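Local coordinates for protein DNA polymerase III subunit beta (Helicobacter pylori 26695, PDB 4S3I) that encircles DNA as a sliding clamp, tethering DNA polymerases and other proteins to it and so conferring processivity on replication, at residues Pro118-Ile123 and Met232-Thr237; Lys43-Ala48 and Gly54-Ile59; Phe22-Lys25 and Ile31-His34. One frame throughout, in Å; residues are numbered along the deposited sequence.

Contact 1. Residues Pro118-Ile123 and Met232-Thr237; sequences PEFPVI and MHTFFT
Phe120 and Pro121 close over Thr234 and Phe236 on the sheet that runs from the N-terminal to the central domain of this beta sliding clamp. Residues Pro118-Ile123 lie in the irregular connection between strands 105-110 and 127-131, while Thr234 and Phe236 sit on strand 233-238, which pairs with strand 53-60 across the domain junction. No hydrogen bond joins the two segments; rings and a methyl do the work. Pro121 stands its CG-CD edge on the face of Phe236: its CG is 3.5 Å from the centroid of the Phe236 ring and only 4° off the normal, a well-centred CH-pi contact. Pro121 CD shifts outward over the same face, 3.5 Å from Phe236 CE2. With chi1 at 84°, Phe236 has CG wedged between its own backbone N and carbonyl carbon, and the ring presents a face to the proline and an edge to Phe120. That edge meets the Phe120 face in a T-shaped pair, centroids 5.3 Å apart and planes at 83°, with Phe236 CD2 held 3.8 Å from Phe120 CZ. Phe120 in turn extends its CG anti to the backbone N, which carries the far end of the ring to Thr234 and onto Lys56. Val227, on the next strand, lies against both Thr234 and Phe236, while Phe235 between them turns to helix 203-212. At the end of the Phe120 ring, CE2 touches Thr234 CG2 at 3.9 Å, and CZ, edge-on, comes within 3.4 Å of Thr234 O.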
loop_
_atom_site.group_PDB
_atom_site.type_symbol
_atom_site.label_atom_id
_atom_site.label_comp_id
_atom_site.label_asym_id
_atom_site.label_seq_id
_atom_site.Cartn_x
_atom_site.Cartn_y
_atom_site.Cartn_z
ATOM N N PRO A 118 13.098 -30.144 -7.997
ATOM C CA PRO A 118 14.249 -30.373 -7.111
ATOM C C PRO A 118 13.883 -31.272 -5.936
ATOM O O PRO A 118 12.760 -31.190 -5.435
ATOM C CB PRO A 118 14.576 -28.969 -6.586
ATOM C CG PRO A 118 13.931 -28.013 -7.570
ATOM C CD PRO A 118 12.701 -28.722 -8.048
ATOM N N GLU A 119 14.813 -32.112 -5.505
ATOM C CA GLU A 119 14.583 -32.968 -4.351
ATOM C C GLU A 119 14.426 -32.099 -3.100
ATOM O O GLU A 119 15.235 -31.201 -2.855
ATOM C CB GLU A 119 15.753 -33.933 -4.162
ATOM C CG GLU A 119 15.333 -35.370 -3.885
ATOM C CD GLU A 119 16.420 -36.187 -3.190
ATOM O OE1 GLU A 119 17.558 -35.683 -3.038
ATOM O OE2 GLU A 119 16.126 -37.334 -2.784
ATOM N N PHE A 120 13.374 -32.344 -2.327
ATOM C CA PHE A 120 13.204 -31.670 -1.045
ATOM C C PHE A 120 14.109 -32.381 -0.036
ATOM O O PHE A 120 13.968 -33.577 0.197
ATOM C CB PHE A 120 11.757 -31.756 -0.592
ATOM C CG PHE A 120 11.390 -30.728 0.436
ATOM C CD1 PHE A 120 10.743 -29.560 0.063
ATOM C CD2 PHE A 120 11.694 -30.928 1.777
ATOM C CE1 PHE A 120 10.403 -28.601 1.007
ATOM C CE2 PHE A 120 11.359 -29.985 2.728
ATOM C CZ PHE A 120 10.710 -28.814 2.344
ATOM N N PRO A 121 15.044 -31.642 0.568
ATOM C CA PRO A 121 16.110 -32.238 1.385
ATOM C C PRO A 121 15.643 -32.770 2.743
ATOM O O PRO A 121 14.712 -32.229 3.343
ATOM C CB PRO A 121 17.058 -31.057 1.613
ATOM C CG PRO A 121 16.141 -29.846 1.590
ATOM C CD PRO A 121 15.119 -30.169 0.531
ATOM N N VAL A 122 16.286 -33.831 3.219
ATOM C CA VAL A 122 16.182 -34.191 4.629
ATOM C C VAL A 122 17.582 -34.178 5.229
ATOM O O VAL A 122 18.568 -34.478 4.550
ATOM C CB VAL A 122 15.542 -35.573 4.877
ATOM C CG1 VAL A 122 14.204 -35.710 4.153
ATOM C CG2 VAL A 122 16.494 -36.648 4.475
ATOM N N ILE A 123 17.670 -33.826 6.505
ATOM C CA ILE A 123 18.965 -33.722 7.152
ATOM C C ILE A 123 19.128 -34.749 8.266
ATOM O O ILE A 123 18.140 -35.275 8.790
ATOM C CB ILE A 123 19.160 -32.322 7.745
ATOM C CG1 ILE A 123 18.091 -32.045 8.813
ATOM C CG2 ILE A 123 19.114 -31.267 6.636
ATOM C CD1 ILE A 123 18.238 -30.683 9.518
ATOM N N MET A 232 1.709 -28.562 10.006
ATOM C CA MET A 232 1.370 -28.250 8.613
ATOM C C MET A 232 2.578 -28.040 7.672
ATOM O O MET A 232 2.519 -28.397 6.489
ATOM C CB MET A 232 0.434 -27.030 8.539
ATOM C CG MET A 232 0.093 -26.608 7.109
ATOM S SD MET A 232 -1.111 -25.259 6.990
ATOM C CE MET A 232 -1.117 -25.002 5.203
ATOM N N HIS A 233 3.660 -27.464 8.190
ATOM C CA HIS A 233 4.762 -27.033 7.333
ATOM C C HIS A 233 6.108 -27.682 7.624
ATOM O O HIS A 233 6.449 -27.944 8.783
ATOM C CB HIS A 233 4.948 -25.520 7.447
ATOM C CG HIS A 233 3.730 -24.727 7.106
ATOM N ND1 HIS A 233 3.151 -24.751 5.853
ATOM C CD2 HIS A 233 2.995 -23.862 7.843
ATOM C CE1 HIS A 233 2.108 -23.943 5.840
ATOM N NE2 HIS A 233 1.990 -23.388 7.035
ATOM N N THR A 234 6.874 -27.924 6.560
ATOM C CA THR A 234 8.299 -28.200 6.679
ATOM C C THR A 234 9.014 -27.158 5.828
ATOM O O THR A 234 8.863 -27.136 4.607
ATOM C CB THR A 234 8.679 -29.605 6.190
ATOM O OG1 THR A 234 7.912 -30.593 6.896
ATOM C CG2 THR A 234 10.182 -29.866 6.400
ATOM N N PHE A 235 9.770 -26.285 6.483
ATOM C CA PHE A 235 10.520 -25.235 5.823
ATOM C C PHE A 235 11.987 -25.578 5.928
ATOM O O PHE A 235 12.431 -26.120 6.956
ATOM C CB PHE A 235 10.256 -23.913 6.544
ATOM C CG PHE A 235 11.203 -22.801 6.168
ATOM C CD1 PHE A 235 10.852 -21.893 5.184
ATOM C CD2 PHE A 235 12.429 -22.643 6.822
ATOM C CE1 PHE A 235 11.709 -20.846 4.839
ATOM C CE2 PHE A 235 13.295 -21.607 6.483
ATOM C CZ PHE A 235 12.932 -20.702 5.484
ATOM N N PHE A 236 12.749 -25.273 4.883
ATOM C CA PHE A 236 14.204 -25.334 4.981
ATOM C C PHE A 236 14.878 -24.119 4.348
ATOM O O PHE A 236 14.320 -23.462 3.464
ATOM C CB PHE A 236 14.759 -26.613 4.362
ATOM C CG PHE A 236 14.965 -26.529 2.871
ATOM C CD1 PHE A 236 16.184 -26.110 2.341
ATOM C CD2 PHE A 236 13.941 -26.883 1.998
ATOM C CE1 PHE A 236 16.373 -26.023 0.954
ATOM C CE2 PHE A 236 14.123 -26.818 0.622
ATOM C CZ PHE A 236 15.340 -26.380 0.099
ATOM N N THR A 237 16.087 -23.839 4.811
ATOM C CA THR A 237 16.943 -22.850 4.176
ATOM C C THR A 237 18.378 -23.308 4.220
ATOM O O THR A 237 18.816 -23.952 5.182
ATOM C CB THR A 237 16.834 -21.450 4.838
ATOM O OG1 THR A 237 17.742 -20.545 4.189
ATOM C CG2 THR A 237 17.184 -21.525 6.321
#

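Contact 2. Residues Lys43-Ala48 and Gly54-Ile59; sequences KLFLKA and GLKSYI
Tyr58 has a lysine laid across its ring: Lys43, extended beyond CG, brings CE to 3.5 Å from Tyr58 CE2 and NZ to 3.9 Å from the ring centroid, 20° off the normal, a cation-pi contact over the face. The Tyr58 ring gets there with CG between backbone N and carbonyl carbon (chi1 84°), while its CB rests over a face of Phe45, 3.7 Å from Phe45 CD2. Lys56 approaches the same phenylalanine from further along, its straight chain placing CE 3.6 Å from Phe45 CD2. All this belongs to a beta hairpin, strands 43-49 and 53-60, antiparallel in the N-terminal domain. Ile59 looks to the other face. It forms a hydrogen-bonded pair with Leu44, Leu44 N to Ile59 O being 2.8 Å, and the two side chains run side by side, CG1 of Ile59 4.1 Å from CB of Leu44. Helix 9-19 packs against this face through Leu46 and Leu55. The chemistry thus divides by face: leucines and Ile59 turn inward, joined by Ser57, whose OG is satisfied by His233, whereas Lys43 and Lys56 lay their methylenes on Tyr58 and Phe45, with the ammonium of Lys43 probably further steadied by the tyrosine's pi cloud.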
loop_
_atom_site.group_PDB
_atom_site.type_symbol
_atom_site.label_atom_id
_atom_site.label_comp_id
_atom_site.label_asym_id
_atom_site.label_seq_id
_atom_site.Cartn_x
_atom_site.Cartn_y
_atom_site.Cartn_z
ATOM N N LYS A 43 -4.013 -36.986 2.255
ATOM C CA LYS A 43 -3.337 -35.680 2.245
ATOM C C LYS A 43 -2.980 -35.238 0.824
ATOM O O LYS A 43 -2.692 -36.076 -0.042
ATOM C CB LYS A 43 -2.061 -35.707 3.102
ATOM C CG LYS A 43 -2.267 -35.899 4.615
ATOM C CD LYS A 43 -0.927 -35.824 5.363
ATOM C CE LYS A 43 -1.095 -35.802 6.885
ATOM N NZ LYS A 43 0.221 -35.703 7.590
ATOM N N LEU A 44 -3.022 -33.926 0.587
ATOM C CA LEU A 44 -2.405 -33.323 -0.600
ATOM C C LEU A 44 -1.204 -32.518 -0.130
ATOM O O LEU A 44 -1.347 -31.598 0.668
ATOM C CB LEU A 44 -3.375 -32.386 -1.330
ATOM C CG LEU A 44 -2.719 -31.490 -2.387
ATOM C CD1 LEU A 44 -2.326 -32.314 -3.604
ATOM C CD2 LEU A 44 -3.629 -30.346 -2.798
ATOM N N PHE A 45 -0.021 -32.883 -0.602
ATOM C CA PHE A 45 1.187 -32.140 -0.290
ATOM C C PHE A 45 1.492 -31.182 -1.427
ATOM O O PHE A 45 1.428 -31.551 -2.603
ATOM C CB PHE A 45 2.368 -33.094 -0.107
ATOM C CG PHE A 45 2.303 -33.902 1.162
ATOM C CD1 PHE A 45 1.587 -35.093 1.204
ATOM C CD2 PHE A 45 2.946 -33.460 2.319
ATOM C CE1 PHE A 45 1.523 -35.850 2.383
ATOM C CE2 PHE A 45 2.884 -34.204 3.505
ATOM C CZ PHE A 45 2.170 -35.400 3.531
ATOM N N LEU A 46 1.835 -29.960 -1.061
ATOM C CA LEU A 46 2.169 -28.927 -2.022
ATOM C C LEU A 46 3.553 -28.432 -1.631
ATOM O O LEU A 46 3.793 -28.110 -0.460
ATOM C CB LEU A 46 1.137 -27.795 -1.971
ATOM C CG LEU A 46 -0.347 -28.165 -2.095
ATOM C CD1 LEU A 46 -0.955 -28.461 -0.740
ATOM C CD2 LEU A 46 -1.160 -27.048 -2.777
ATOM N N LYS A 47 4.488 -28.415 -2.574
ATOM C CA LYS A 47 5.817 -27.919 -2.230
ATOM C C LYS A 47 6.453 -27.048 -3.303
ATOM O O LYS A 47 6.277 -27.280 -4.500
ATOM C CB LYS A 47 6.757 -29.050 -1.806
ATOM C CG LYS A 47 7.193 -29.983 -2.901
ATOM C CD LYS A 47 8.302 -30.891 -2.375
ATOM C CE LYS A 47 8.713 -31.953 -3.393
ATOM N NZ LYS A 47 7.739 -33.079 -3.473
ATOM N N ALA A 48 7.173 -26.029 -2.844
ATOM C CA ALA A 48 7.909 -25.118 -3.713
ATOM C C ALA A 48 9.290 -24.921 -3.107
ATOM O O ALA A 48 9.411 -24.461 -1.966
ATOM C CB ALA A 48 7.184 -23.799 -3.814
ATOM N N GLY A 54 12.999 -23.576 0.707
ATOM C CA GLY A 54 11.808 -24.287 0.291
ATOM C C GLY A 54 10.790 -24.521 1.380
ATOM O O GLY A 54 11.104 -24.474 2.577
ATOM N N LEU A 55 9.559 -24.764 0.952
ATOM C CA LEU A 55 8.443 -25.004 1.850
ATOM C C LEU A 55 7.666 -26.207 1.340
ATOM O O LEU A 55 7.354 -26.293 0.145
ATOM C CB LEU A 55 7.515 -23.795 1.888
ATOM C CG LEU A 55 6.248 -24.003 2.722
ATOM C CD1 LEU A 55 6.612 -24.243 4.192
ATOM C CD2 LEU A 55 5.304 -22.812 2.570
ATOM N N LYS A 56 7.360 -27.137 2.241
ATOM C CA LYS A 56 6.478 -28.255 1.926
ATOM C C LYS A 56 5.317 -28.237 2.916
ATOM O O LYS A 56 5.528 -28.225 4.133
ATOM C CB LYS A 56 7.248 -29.576 2.010
ATOM C CG LYS A 56 6.400 -30.831 1.871
ATOM C CD LYS A 56 7.292 -32.070 1.988
ATOM C CE LYS A 56 6.534 -33.357 1.687
ATOM N NZ LYS A 56 7.460 -34.530 1.617
ATOM N N SER A 57 4.096 -28.209 2.396
ATOM C CA SER A 57 2.903 -28.126 3.232
ATOM C C SER A 57 1.931 -29.222 2.835
ATOM O O SER A 57 2.082 -29.841 1.775
ATOM C CB SER A 57 2.218 -26.769 3.047
ATOM O OG SER A 57 3.103 -25.694 3.299
ATOM N N TYR A 58 0.925 -29.461 3.670
ATOM C CA TYR A 58 -0.161 -30.349 3.268
ATOM C C TYR A 58 -1.519 -29.797 3.678
ATOM O O TYR A 58 -1.625 -29.022 4.635
ATOM C CB TYR A 58 0.024 -31.769 3.821
ATOM C CG TYR A 58 -0.479 -31.960 5.236
ATOM C CD1 TYR A 58 0.378 -31.831 6.317
ATOM C CD2 TYR A 58 -1.813 -32.293 5.491
ATOM C CE1 TYR A 58 -0.073 -32.017 7.612
ATOM C CE2 TYR A 58 -2.273 -32.468 6.781
ATOM C CZ TYR A 58 -1.397 -32.332 7.838
ATOM O OH TYR A 58 -1.840 -32.507 9.130
ATOM N N ILE A 59 -2.552 -30.204 2.945
ATOM C CA ILE A 59 -3.923 -30.065 3.410
ATOM C C ILE A 59 -4.581 -31.435 3.309
ATOM O O ILE A 59 -4.155 -32.278 2.511
ATOM C CB ILE A 59 -4.722 -29.030 2.597
ATOM C CG1 ILE A 59 -4.831 -29.445 1.126
ATOM C CG2 ILE A 59 -4.109 -27.634 2.746
ATOM C CD1 ILE A 59 -5.720 -28.498 0.274
#

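Contact 3. Residues Phe22-Lys25 and Ile31-His34; sequences FLDK and IASH
Leu23 reaches under the backbone of Ser33 and His34, its CD2 methyl lying 3.5 Å from His34 O while CD1 stays close to Ser33 O. Its CG stands anti to the carbonyl carbon (chi1 -57°), and the same CD2 branch also packs on Ala48 of strand 43-49, joining the loop to the sheet. Alongside it, Asp24 N donates to Ala32 O at 3.1 Å. The bond is bent: the donor rises 47° out of the carbonyl plane, so it does not use a lone pair. A water lies 3.0 Å from Phe22 O and 3.1 Å from Ala32 O, within hydrogen-bonding reach of both, giving the Ala32 carbonyl a second polar neighbour. Both segments belong to the long connection that leads from helix 9-19 to strand 34-40 in the N-terminal domain of the clamp, and the returning arm makes a single 3-10 turn, closed by His34 N to Ile31 O, just before the strand begins. On that turn Ser33 sets CB 3.2 Å from Asp24 O, while its hydroxyl, placed between the backbone N and the carbonyl carbon, bonds instead to Ser30 O. Farther out, Asp24 OD2 grazes the Ala32 methyl at 3.8 Å. Lys25 doubles back along its own segment: NZ makes a hydrogen bond to Gln20 O and a weak one to Leu23 O.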
loop_
_atom_site.group_PDB
_atom_site.type_symbol
_atom_site.label_atom_id
_atom_site.label_comp_id
_atom_site.label_asym_id
_atom_site.label_seq_id
_atom_site.Cartn_x
_atom_site.Cartn_y
_atom_site.Cartn_z
ATOM N N PHE A 22 7.977 -18.698 -2.407
ATOM C CA PHE A 22 9.018 -19.664 -2.737
ATOM C C PHE A 22 9.058 -19.980 -4.222
ATOM O O PHE A 22 9.720 -20.926 -4.636
ATOM C CB PHE A 22 8.824 -20.953 -1.939
ATOM C CG PHE A 22 8.846 -20.743 -0.455
ATOM C CD1 PHE A 22 10.006 -20.986 0.274
ATOM C CD2 PHE A 22 7.720 -20.282 0.212
ATOM C CE1 PHE A 22 10.034 -20.779 1.655
ATOM C CE2 PHE A 22 7.745 -20.071 1.597
ATOM C CZ PHE A 22 8.903 -20.319 2.310
ATOM N N LEU A 23 8.349 -19.183 -5.012
ATOM C CA LEU A 23 8.320 -19.362 -6.460
ATOM C C LEU A 23 9.026 -18.205 -7.140
ATOM O O LEU A 23 8.908 -17.055 -6.703
ATOM C CB LEU A 23 6.877 -19.398 -6.954
ATOM C CG LEU A 23 5.992 -20.460 -6.321
ATOM C CD1 LEU A 23 4.551 -20.223 -6.705
ATOM C CD2 LEU A 23 6.447 -21.817 -6.778
ATOM N N ASP A 24 9.747 -18.498 -8.213
ATOM C CA ASP A 24 10.211 -17.445 -9.089
ATOM C C ASP A 24 9.105 -17.256 -10.115
ATOM O O ASP A 24 8.973 -18.056 -11.044
ATOM C CB ASP A 24 11.533 -17.847 -9.746
ATOM C CG ASP A 24 12.669 -17.946 -8.740
ATOM O OD1 ASP A 24 12.625 -17.181 -7.750
ATOM O OD2 ASP A 24 13.588 -18.779 -8.930
ATOM N N LYS A 25 8.297 -16.218 -9.930
ATOM C CA LYS A 25 7.013 -16.118 -10.624
ATOM C C LYS A 25 7.043 -15.482 -12.016
ATOM O O LYS A 25 6.084 -15.628 -12.775
ATOM C CB LYS A 25 5.971 -15.419 -9.737
ATOM C CG LYS A 25 5.635 -16.182 -8.451
ATOM C CD LYS A 25 4.706 -15.400 -7.518
ATOM C CE LYS A 25 5.458 -14.359 -6.678
ATOM N NZ LYS A 25 6.517 -14.974 -5.808
ATOM N N ILE A 31 10.118 -24.342 -14.450
ATOM C CA ILE A 31 9.574 -25.138 -13.354
ATOM C C ILE A 31 9.756 -24.424 -12.011
ATOM O O ILE A 31 9.071 -24.735 -11.050
ATOM C CB ILE A 31 10.147 -26.590 -13.312
ATOM C CG1 ILE A 31 9.293 -27.489 -12.407
ATOM C CG2 ILE A 31 11.609 -26.612 -12.861
ATOM C CD1 ILE A 31 9.501 -28.972 -12.662
ATOM N N ALA A 32 10.664 -23.449 -11.951
ATOM C CA ALA A 32 10.816 -22.648 -10.720
ATOM C C ALA A 32 9.559 -21.849 -10.378
ATOM O O ALA A 32 9.412 -21.370 -9.247
ATOM C CB ALA A 32 12.034 -21.739 -10.790
ATOM N N SER A 33 8.671 -21.675 -11.356
ATOM C CA SER A 33 7.404 -20.980 -11.123
ATOM C C SER A 33 6.290 -21.941 -10.691
ATOM O O SER A 33 5.130 -21.526 -10.509
ATOM C CB SER A 33 6.959 -20.225 -12.377
ATOM O OG SER A 33 6.521 -21.124 -13.384
ATOM N N HIS A 34 6.647 -23.218 -10.533
ATOM C CA HIS A 34 5.671 -24.282 -10.305
ATOM C C HIS A 34 5.677 -24.873 -8.892
ATOM O O HIS A 34 6.725 -24.983 -8.245
ATOM C CB HIS A 34 5.874 -25.422 -11.316
ATOM C CG HIS A 34 5.155 -25.214 -12.608
ATOM N ND1 HIS A 34 4.523 -26.236 -13.283
ATOM C CD2 HIS A 34 4.962 -24.095 -13.349
ATOM C CE1 HIS A 34 3.975 -25.758 -14.385
ATOM N NE2 HIS A 34 4.220 -24.463 -14.445
HETATM O O HOH W 1 11.141 -22.330 -6.854
#

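Contact 3 comes first along the chain, then the hairpin of contact 2, and contact 1 joins residues more than a hundred positions apart. Contacts 1 and 2 have centres about 10 Å apart and share one antiparallel sheet, in which strands 53-60 and 233-238 are neighbours; Thr234 N to Lys56 O and His233 ND1 to Ser57 OG, probable hydrogen bonds, stitch them together. Contact 3 lies about 14 Å from contact 2 and 16 Å from contact 1, centre to centre, where Phe22 packs on Leu55, Gly54 and Phe235. The sheet therefore continues from the first domain into the second, with loop 118-123 on one face and Phe22 and Leu23 on the other.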